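Local coordinates for 5-formaminoimidazole-4-carboxamide-1-(beta)-D-ribofuranosyl 5'-monophosphate synthetase (PDB 2R7L), which catalyses the ATP- and formate-dependent formylation of AICAR to FAICAR, without folates, in purine biosynthesis, at residues Y14-T20 and L82-I88; V110-R116 and D357-S361; E221-M225 and Y328-Y332. All coordinates share one frame; numbering follows the deposited sequence.

Interaction 1: residues Y14-T20 and L82-I88; sequences YNKDEIT and LRELNSI
Tyr14 lies against Asn86 at the start of the Rossmann-like parallel sheet, where strands 20-24 and 87-89 begin, Thr20 pairs with Ser87 in parallel, and Asn86 closes helix 76-84 with a Schellman motif. This end is tightly packed. The CA of Asn86 sits over one face of the Tyr14 ring, 3.6 Å from its centroid, a CH-pi contact, and Tyr14 OH donates to Ser87 O (3.0 Å), which lies at the ring edge. The Asn86 amide stands almost square to the ring, at 88°; its CG is anti to the carbonyl carbon (chi1 -52°), bringing OD1 to Asn15 N at 2.8 Å, the donor arriving from above the plane of the side-chain amide. A leucine in place of Tyr14 would probably leave Ser87 O without this donor and the Asn86 CA without its flat partner.

The type I turn Asn15-Glu18 forms the looser side. Lys16 and Asp17 stand clear of 82-88, Lys16 folding its NZ back to Tyr14 O and Phe11 O, and Asn15 OD1 makes an Asx turn with Asp17 N; Glu18 directs OE2 to the backbone N of Phe64 of a second subunit.

Past the turn the two strands pair, Ile88 N bonding to Thr20 O (3.0 Å). Thr20 OG1 donates to Leu85 O at 3.1 Å, with Ser87 OG 2.9 Å from that same OG1.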
loop_
_atom_site.group_PDB
_atom_site.type_symbol
_atom_site.label_atom_id
_atom_site.label_comp_id
_atom_site.label_asym_id
_atom_site.label_seq_id
_atom_site.Cartn_x
_atom_site.Cartn_y
_atom_site.Cartn_z
ATOM N N TYR A 14 20.678 -8.543 27.852
ATOM C CA TYR A 14 19.684 -7.639 27.291
ATOM C C TYR A 14 18.283 -8.227 27.464
ATOM O O TYR A 14 18.103 -9.442 27.424
ATOM C CB TYR A 14 19.967 -7.418 25.797
ATOM C CG TYR A 14 20.849 -6.224 25.456
ATOM C CD1 TYR A 14 21.673 -5.631 26.410
ATOM C CD2 TYR A 14 20.871 -5.708 24.163
ATOM C CE1 TYR A 14 22.475 -4.545 26.089
ATOM C CE2 TYR A 14 21.674 -4.632 23.833
ATOM C CZ TYR A 14 22.471 -4.053 24.798
ATOM O OH TYR A 14 23.263 -2.978 24.463
ATOM N N ASN A 15 17.297 -7.361 27.663
ATOM C CA ASN A 15 15.896 -7.753 27.564
ATOM C C ASN A 15 15.536 -8.030 26.107
ATOM O O ASN A 15 15.278 -7.105 25.336
ATOM C CB ASN A 15 15.012 -6.635 28.120
ATOM C CG ASN A 15 13.540 -7.025 28.195
ATOM O OD1 ASN A 15 13.078 -7.928 27.494
ATOM N ND2 ASN A 15 12.795 -6.330 29.043
ATOM N N LYS A 16 15.527 -9.306 25.727
ATOM C CA LYS A 16 15.322 -9.704 24.329
ATOM C C LYS A 16 13.952 -9.347 23.742
ATOM O O LYS A 16 13.703 -9.602 22.560
ATOM C CB LYS A 16 15.555 -11.206 24.157
ATOM C CG LYS A 16 16.852 -11.723 24.753
ATOM C CD LYS A 16 18.067 -11.315 23.937
ATOM C CE LYS A 16 19.320 -11.959 24.502
ATOM N NZ LYS A 16 19.415 -11.707 25.967
ATOM N N ASP A 17 13.070 -8.773 24.558
ATOM C CA ASP A 17 11.727 -8.408 24.103
ATOM C C ASP A 17 11.682 -6.919 23.790
ATOM O O ASP A 17 10.681 -6.410 23.279
ATOM C CB ASP A 17 10.668 -8.722 25.176
ATOM C CG ASP A 17 10.554 -10.202 25.483
ATOM O OD1 ASP A 17 10.552 -11.019 24.540
ATOM O OD2 ASP A 17 10.452 -10.545 26.681
ATOM N N GLU A 18 12.766 -6.223 24.116
ATOM C CA GLU A 18 12.814 -4.776 23.972
ATOM C C GLU A 18 14.081 -4.285 23.275
ATOM O O GLU A 18 14.614 -3.226 23.617
ATOM C CB GLU A 18 12.675 -4.116 25.340
ATOM C CG GLU A 18 11.462 -4.606 26.110
ATOM C CD GLU A 18 11.282 -3.891 27.425
ATOM O OE1 GLU A 18 12.109 -3.009 27.741
ATOM O OE2 GLU A 18 10.311 -4.213 28.141
ATOM N N ILE A 19 14.558 -5.053 22.299
ATOM C CA ILE A 19 15.747 -4.667 21.546
ATOM C C ILE A 19 15.448 -3.421 20.716
ATOM O O ILE A 19 14.497 -3.398 19.925
ATOM C CB ILE A 19 16.244 -5.801 20.627
ATOM C CG1 ILE A 19 16.623 -7.036 21.446
ATOM C CG2 ILE A 19 17.422 -5.337 19.777
ATOM C CD1 ILE A 19 17.651 -6.777 22.515
ATOM N N THR A 20 16.242 -2.378 20.926
ATOM C CA THR A 20 16.112 -1.159 20.145
ATOM C C THR A 20 17.291 -1.021 19.183
ATOM O O THR A 20 18.290 -1.741 19.291
ATOM C CB THR A 20 16.054 0.089 21.031
ATOM O OG1 THR A 20 17.328 0.293 21.650
ATOM C CG2 THR A 20 14.978 -0.051 22.101
ATOM N N LEU A 82 22.961 3.281 26.568
ATOM C CA LEU A 82 22.701 2.458 25.391
ATOM C C LEU A 82 22.489 1.001 25.764
ATOM O O LEU A 82 21.682 0.301 25.149
ATOM C CB LEU A 82 23.842 2.570 24.374
ATOM C CG LEU A 82 23.995 3.876 23.591
ATOM C CD1 LEU A 82 25.271 3.844 22.754
ATOM C CD2 LEU A 82 22.778 4.131 22.710
ATOM N N ARG A 83 23.222 0.543 26.772
ATOM C CA ARG A 83 23.097 -0.833 27.233
ATOM C C ARG A 83 21.803 -1.038 28.018
ATOM O O ARG A 83 21.212 -2.112 27.969
ATOM C CB ARG A 83 24.305 -1.238 28.080
ATOM C CG ARG A 83 25.487 -1.779 27.282
ATOM C CD ARG A 83 26.547 -2.335 28.220
ATOM N NE ARG A 83 26.938 -1.335 29.210
ATOM C CZ ARG A 83 28.116 -0.720 29.234
ATOM N NH1 ARG A 83 29.041 -1.017 28.330
ATOM N NH2 ARG A 83 28.370 0.186 30.170
ATOM N N GLU A 84 21.372 -0.001 28.730
ATOM C CA GLU A 84 20.155 -0.071 29.535
ATOM C C GLU A 84 18.914 0.034 28.657
ATOM O O GLU A 84 17.807 -0.288 29.090
ATOM C CB GLU A 84 20.136 1.046 30.579
ATOM C CG GLU A 84 21.075 0.827 31.757
ATOM C CD GLU A 84 21.119 2.021 32.698
ATOM O OE1 GLU A 84 20.388 3.007 32.450
ATOM O OE2 GLU A 84 21.886 1.977 33.686
ATOM N N LEU A 85 19.110 0.495 27.425
ATOM C CA LEU A 85 18.025 0.652 26.470
ATOM C C LEU A 85 17.960 -0.547 25.550
ATOM O O LEU A 85 17.114 -0.605 24.656
ATOM C CB LEU A 85 18.211 1.932 25.656
ATOM C CG LEU A 85 17.811 3.218 26.379
ATOM C CD1 LEU A 85 18.248 4.424 25.581
ATOM C CD2 LEU A 85 16.311 3.252 26.623
ATOM N N ASN A 86 18.855 -1.506 25.776
ATOM C CA ASN A 86 18.929 -2.719 24.951
ATOM C C ASN A 86 19.229 -2.430 23.475
ATOM O O ASN A 86 18.767 -3.145 22.579
ATOM C CB ASN A 86 17.651 -3.550 25.099
ATOM C CG ASN A 86 17.304 -3.826 26.551
ATOM O OD1 ASN A 86 17.937 -4.656 27.208
ATOM N ND2 ASN A 86 16.300 -3.125 27.061
ATOM N N SER A 87 20.026 -1.391 23.237
ATOM C CA SER A 87 20.354 -0.942 21.884
ATOM C C SER A 87 21.429 -1.768 21.196
ATOM O O SER A 87 22.489 -2.036 21.773
ATOM C CB SER A 87 20.811 0.511 21.911
ATOM O OG SER A 87 19.857 1.354 22.535
ATOM N N ILE A 88 21.142 -2.176 19.963
ATOM C CA ILE A 88 22.173 -2.595 19.023
ATOM C C ILE A 88 22.530 -1.363 18.194
ATOM O O ILE A 88 21.666 -0.787 17.524
ATOM C CB ILE A 88 21.682 -3.692 18.080
ATOM C CG1 ILE A 88 21.285 -4.946 18.868
ATOM C CG2 ILE A 88 22.742 -4.016 17.018
ATOM C CD1 ILE A 88 20.737 -6.062 17.993
#

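Interaction 2: residues V110-R116 and D357-S361; sequences VPMFGNR and DKIIS
Arg116 runs alongside Ser361, the last residue of the chain. CB rests 3.3 Å from Ser361 OG. From CG to NE the side chain is extended, with CG anti to the backbone N (chi1 -155°), which carries it along the terminal carboxylate: CG comes no closer than 4.2 Å to Ser361 OXT, CD passes 3.4 Å from Ser361 OXT, NE turns off to Val104 O, and NH1 closes a salt bridge to Ser361 OXT at 2.7 Å, the oxygen tilted 18° from the guanidinium plane. The serine hydroxyl is gripped too, since Ser361 OG donates to Gly114 O (2.9 Å) and receives Arg116 N (3.0 Å).

A single beta bridge between Phe113 and Ile360 ties the backbones, with a nearly straight bond from Gly114 N to Ile359 O and a more bent one, in the carbonyl plane, from Ser361 N to Met112 O. Ile359 CD1 meets the edge of the Phe113 ring, 3.8 Å from CD1 of Phe113.

The contact docks the C-terminal tail onto the loop after helix 101-106. Helix 339-353 packs on Phe113 and Ile359 through Ile347, helix 4-11 meets Ile360 and Arg116 through Leu8 and Ile7, and strand 87-89 bonds by the backbone of Val89 to Pro111 and Phe113.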
loop_
_atom_site.group_PDB
_atom_site.type_symbol
_atom_site.label_atom_id
_atom_site.label_comp_id
_atom_site.label_asym_id
_atom_site.label_seq_id
_atom_site.Cartn_x
_atom_site.Cartn_y
_atom_site.Cartn_z
ATOM N N VAL A 110 29.287 -1.856 23.495
ATOM C CA VAL A 110 27.876 -1.895 23.131
ATOM C C VAL A 110 27.757 -2.756 21.890
ATOM O O VAL A 110 28.556 -2.616 20.970
ATOM C CB VAL A 110 27.323 -0.491 22.830
ATOM C CG1 VAL A 110 25.793 -0.517 22.741
ATOM C CG2 VAL A 110 27.770 0.493 23.890
ATOM N N PRO A 111 26.782 -3.681 21.869
ATOM C CA PRO A 111 26.595 -4.517 20.689
ATOM C C PRO A 111 26.492 -3.651 19.438
ATOM O O PRO A 111 25.913 -2.566 19.484
ATOM C CB PRO A 111 25.270 -5.224 20.975
ATOM C CG PRO A 111 25.207 -5.290 22.456
ATOM C CD PRO A 111 25.819 -4.009 22.935
ATOM N N MET A 112 27.062 -4.118 18.336
ATOM C CA MET A 112 27.163 -3.295 17.136
ATOM C C MET A 112 26.884 -4.150 15.923
ATOM O O MET A 112 27.443 -5.233 15.792
ATOM C CB MET A 112 28.562 -2.681 17.026
ATOM C CG MET A 112 28.570 -1.207 16.640
ATOM S SD MET A 112 30.240 -0.542 16.421
ATOM C CE MET A 112 30.845 -1.662 15.148
ATOM N N PHE A 113 26.006 -3.676 15.044
ATOM C CA PHE A 113 25.720 -4.401 13.814
ATOM C C PHE A 113 26.932 -4.333 12.882
ATOM O O PHE A 113 27.472 -3.257 12.642
ATOM C CB PHE A 113 24.483 -3.818 13.120
ATOM C CG PHE A 113 24.095 -4.549 11.868
ATOM C CD1 PHE A 113 23.351 -5.718 11.934
ATOM C CD2 PHE A 113 24.480 -4.076 10.624
ATOM C CE1 PHE A 113 22.994 -6.400 10.782
ATOM C CE2 PHE A 113 24.129 -4.753 9.469
ATOM C CZ PHE A 113 23.375 -5.915 9.546
ATOM N N GLY A 114 27.355 -5.482 12.363
ATOM C CA GLY A 114 28.499 -5.540 11.462
ATOM C C GLY A 114 29.737 -6.223 12.029
ATOM O O GLY A 114 29.729 -6.723 13.159
ATOM N N ASN A 115 30.802 -6.247 11.230
ATOM C CA ASN A 115 32.070 -6.853 11.629
ATOM C C ASN A 115 33.019 -5.777 12.140
ATOM O O ASN A 115 33.601 -5.026 11.365
ATOM C CB ASN A 115 32.688 -7.638 10.463
ATOM C CG ASN A 115 34.087 -8.149 10.773
ATOM O OD1 ASN A 115 34.635 -7.864 11.830
ATOM N ND2 ASN A 115 34.668 -8.905 9.845
ATOM N N ARG A 116 33.152 -5.712 13.459
ATOM C CA ARG A 116 33.903 -4.666 14.146
ATOM C C ARG A 116 35.369 -4.577 13.715
ATOM O O ARG A 116 35.922 -3.484 13.611
ATOM C CB ARG A 116 33.846 -4.926 15.648
ATOM C CG ARG A 116 34.021 -3.715 16.513
ATOM C CD ARG A 116 34.033 -4.140 17.962
ATOM N NE ARG A 116 33.585 -3.074 18.849
ATOM C CZ ARG A 116 32.397 -3.045 19.438
ATOM N NH1 ARG A 116 31.530 -4.033 19.240
ATOM N NH2 ARG A 116 32.077 -2.032 20.230
ATOM N N ASP A 357 24.295 -13.798 16.717
ATOM C CA ASP A 357 25.739 -13.954 16.713
ATOM C C ASP A 357 26.309 -13.904 15.296
ATOM O O ASP A 357 27.515 -13.765 15.109
ATOM C CB ASP A 357 26.143 -15.254 17.419
ATOM C CG ASP A 357 25.691 -16.493 16.672
ATOM O OD1 ASP A 357 24.569 -16.493 16.121
ATOM O OD2 ASP A 357 26.457 -17.477 16.641
ATOM N N LYS A 358 25.444 -14.013 14.296
ATOM C CA LYS A 358 25.895 -13.920 12.915
ATOM C C LYS A 358 26.024 -12.465 12.444
ATOM O O LYS A 358 26.563 -12.206 11.372
ATOM C CB LYS A 358 24.962 -14.699 11.982
ATOM C CG LYS A 358 25.127 -16.214 12.034
ATOM C CD LYS A 358 24.109 -16.895 11.129
ATOM C CE LYS A 358 24.360 -18.390 10.996
ATOM N NZ LYS A 358 25.428 -18.694 10.002
ATOM N N ILE A 359 25.545 -11.517 13.241
ATOM C CA ILE A 359 25.440 -10.140 12.763
ATOM C C ILE A 359 25.963 -9.079 13.714
ATOM O O ILE A 359 26.104 -7.921 13.325
ATOM C CB ILE A 359 23.975 -9.758 12.364
ATOM C CG1 ILE A 359 23.051 -9.773 13.581
ATOM C CG2 ILE A 359 23.441 -10.681 11.281
ATOM C CD1 ILE A 359 21.886 -8.814 13.470
ATOM N N ILE A 360 26.234 -9.443 14.960
ATOM C CA ILE A 360 26.762 -8.451 15.895
ATOM C C ILE A 360 28.167 -8.803 16.378
ATOM O O ILE A 360 28.598 -9.950 16.286
ATOM C CB ILE A 360 25.837 -8.217 17.100
ATOM C CG1 ILE A 360 25.693 -9.496 17.929
ATOM C CG2 ILE A 360 24.473 -7.682 16.640
ATOM C CD1 ILE A 360 25.258 -9.235 19.359
ATOM N N SER A 361 28.880 -7.796 16.873
ATOM C CA SER A 361 30.239 -7.973 17.376
ATOM C C SER A 361 30.678 -6.693 18.060
ATOM O O SER A 361 29.908 -5.735 18.140
ATOM C CB SER A 361 31.206 -8.309 16.241
ATOM O OG SER A 361 31.472 -7.163 15.450
ATOM O OXT SER A 361 31.805 -6.586 18.544
#

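Interaction 3: residues E221-M225 and Y328-Y332; sequences ELLGM and YSFLY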
loop_
_atom_site.group_PDB
_atom_site.type_symbol
_atom_site.label_atom_id
_atom_site.label_comp_id
_atom_site.label_asym_id
_atom_site.label_seq_id
_atom_site.Cartn_x
_atom_site.Cartn_y
_atom_site.Cartn_z
ATOM N N GLU A 221 23.650 -8.805 -1.889
ATOM C CA GLU A 221 22.517 -8.187 -2.582
ATOM C C GLU A 221 22.905 -6.810 -3.081
ATOM O O GLU A 221 23.682 -6.117 -2.430
ATOM C CB GLU A 221 21.315 -8.054 -1.635
ATOM C CG GLU A 221 20.943 -9.348 -0.927
ATOM C CD GLU A 221 20.026 -9.135 0.261
ATOM O OE1 GLU A 221 19.576 -7.988 0.504
ATOM O OE2 GLU A 221 19.760 -10.125 0.963
ATOM N N LEU A 222 22.347 -6.410 -4.219
ATOM C CA LEU A 222 22.488 -5.044 -4.702
ATOM C C LEU A 222 21.297 -4.179 -4.295
ATOM O O LEU A 222 20.141 -4.456 -4.669
ATOM C CB LEU A 222 22.669 -5.022 -6.221
ATOM C CG LEU A 222 22.600 -3.649 -6.893
ATOM C CD1 LEU A 222 23.790 -2.784 -6.511
ATOM C CD2 LEU A 222 22.517 -3.830 -8.403
ATOM N N LEU A 223 21.589 -3.120 -3.543
ATOM C CA LEU A 223 20.551 -2.265 -2.969
ATOM C C LEU A 223 20.336 -0.964 -3.734
ATOM O O LEU A 223 19.218 -0.460 -3.803
ATOM C CB LEU A 223 20.848 -1.968 -1.488
ATOM C CG LEU A 223 20.183 -2.884 -0.446
ATOM C CD1 LEU A 223 18.685 -2.702 -0.483
ATOM C CD2 LEU A 223 20.534 -4.357 -0.650
ATOM N N GLY A 224 21.403 -0.421 -4.307
ATOM C CA GLY A 224 21.294 0.826 -5.053
ATOM C C GLY A 224 22.619 1.459 -5.427
ATOM O O GLY A 224 23.690 0.893 -5.169
ATOM N N MET A 225 22.545 2.645 -6.037
ATOM C CA MET A 225 23.733 3.325 -6.552
ATOM C C MET A 225 23.499 4.819 -6.575
ATOM O O MET A 225 22.377 5.277 -6.834
ATOM C CB MET A 225 24.028 2.888 -7.996
ATOM C CG MET A 225 24.189 1.400 -8.217
ATOM S SD MET A 225 24.546 1.091 -9.963
ATOM C CE MET A 225 24.658 -0.698 -9.983
ATOM N N TYR A 328 16.682 -0.537 -7.852
ATOM C CA TYR A 328 17.150 -1.882 -7.508
ATOM C C TYR A 328 16.458 -2.454 -6.263
ATOM O O TYR A 328 16.075 -3.627 -6.246
ATOM C CB TYR A 328 18.684 -1.903 -7.349
ATOM C CG TYR A 328 19.388 -1.542 -8.636
ATOM C CD1 TYR A 328 19.333 -2.392 -9.732
ATOM C CD2 TYR A 328 20.095 -0.345 -8.760
ATOM C CE1 TYR A 328 19.954 -2.063 -10.932
ATOM C CE2 TYR A 328 20.730 -0.007 -9.950
ATOM C CZ TYR A 328 20.651 -0.871 -11.030
ATOM O OH TYR A 328 21.266 -0.546 -12.208
ATOM N N SER A 329 16.288 -1.622 -5.234
ATOM C CA SER A 329 15.744 -2.094 -3.961
ATOM C C SER A 329 14.273 -2.500 -4.094
ATOM O O SER A 329 13.816 -3.410 -3.415
ATOM C CB SER A 329 15.993 -1.096 -2.812
ATOM O OG SER A 329 15.119 0.016 -2.863
ATOM N N PHE A 330 13.566 -1.848 -5.014
ATOM C CA PHE A 330 12.185 -2.183 -5.370
ATOM C C PHE A 330 12.039 -3.623 -5.865
ATOM O O PHE A 330 11.029 -4.271 -5.619
ATOM C CB PHE A 330 11.720 -1.227 -6.472
ATOM C CG PHE A 330 10.295 -1.424 -6.920
ATOM C CD1 PHE A 330 9.247 -0.904 -6.184
ATOM C CD2 PHE A 330 10.014 -2.068 -8.116
ATOM C CE1 PHE A 330 7.947 -1.063 -6.601
ATOM C CE2 PHE A 330 8.719 -2.226 -8.541
ATOM C CZ PHE A 330 7.682 -1.731 -7.778
ATOM N N LEU A 331 13.041 -4.122 -6.573
ATOM C CA LEU A 331 12.878 -5.377 -7.311
ATOM C C LEU A 331 12.560 -6.599 -6.441
ATOM O O LEU A 331 11.809 -7.482 -6.859
ATOM C CB LEU A 331 14.100 -5.638 -8.190
ATOM C CG LEU A 331 14.070 -5.328 -9.695
ATOM C CD1 LEU A 331 13.011 -4.327 -10.125
ATOM C CD2 LEU A 331 15.438 -4.881 -10.153
ATOM N N TYR A 332 13.128 -6.645 -5.239
ATOM C CA TYR A 332 12.964 -7.787 -4.339
ATOM C C TYR A 332 11.506 -8.089 -3.989
ATOM O O TYR A 332 11.048 -9.227 -4.143
ATOM C CB TYR A 332 13.797 -7.587 -3.066
ATOM C CG TYR A 332 15.278 -7.478 -3.366
ATOM C CD1 TYR A 332 16.008 -8.593 -3.758
ATOM C CD2 TYR A 332 15.938 -6.252 -3.300
ATOM C CE1 TYR A 332 17.357 -8.501 -4.053
ATOM C CE2 TYR A 332 17.292 -6.147 -3.599
ATOM C CZ TYR A 332 17.994 -7.278 -3.971
ATOM O OH TYR A 332 19.335 -7.193 -4.266
HETATM O O HOH W 1 17.975 1.118 -5.489
#
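Strand-on-helix packing joins Leu222 and its neighbours to Tyr328 and Tyr332, in the ATP-grasp part of the fold: strand 219-230 of the five-stranded antiparallel sheet meets the short helix 327-333. The segment axes approach to 7.0 Å, at 143°.

Leu222, its CG anti to the backbone N (chi1 170°), lays CD2 over one face of the Tyr328 ring, 3.9 Å from the centroid. Met225 comes obliquely to the same ring in a Met-aromatic contact, SD 4.0 Å from Tyr328 CE2, while the hydroxyl of Tyr328 bonds onward to Ile263 N. Between them the strand carries a classic beta bulge, Leu223 and Gly224 both facing His210. A water bridges the two segments here, donating to Leu223 O (2.6 Å) and accepting from Ser329 N (3.2 Å). Tyr332 also reaches the strand: Tyr332 OH donates to Leu222 O at 2.9 Å, from above the carbonyl plane, with that oxygen at the ring edge. Phe58 of a third subunit also meets the Tyr332 ring.

The chemistry is therefore mixed: an apolar and sulfur patch around one tyrosine, flanked by a phenol and a water that bond to successive strand carbonyls, Leu222 O and Leu223 O, and so link helix to strand without direct backbone bonds.

In the fold
Interactions 1 and 2 form one continuous region, their centres 14 Å apart: Tyr14 OH packs on Pro111 CD at 3.2 Å, and Ile88 CG2 lies 3.8 Å from Phe113 N. Together they bring the C-terminus to the edge of the N-terminal Rossmann-like sheet. Interaction 3 stands apart, its nearest atoms about 10 Å from interaction 2 and about 17 Å from interaction 1, yet in sequence it is nested inside the loop that interaction 2 closes. It is the one closer to the ligands, though it touches neither: the Tyr328 side chain is about 9 Å from a bound AICAR, and that of Met225 about 14 Å from a bound ATP. Interactions 1 and 2 lie away from the substrate, nucleotide and metal sites.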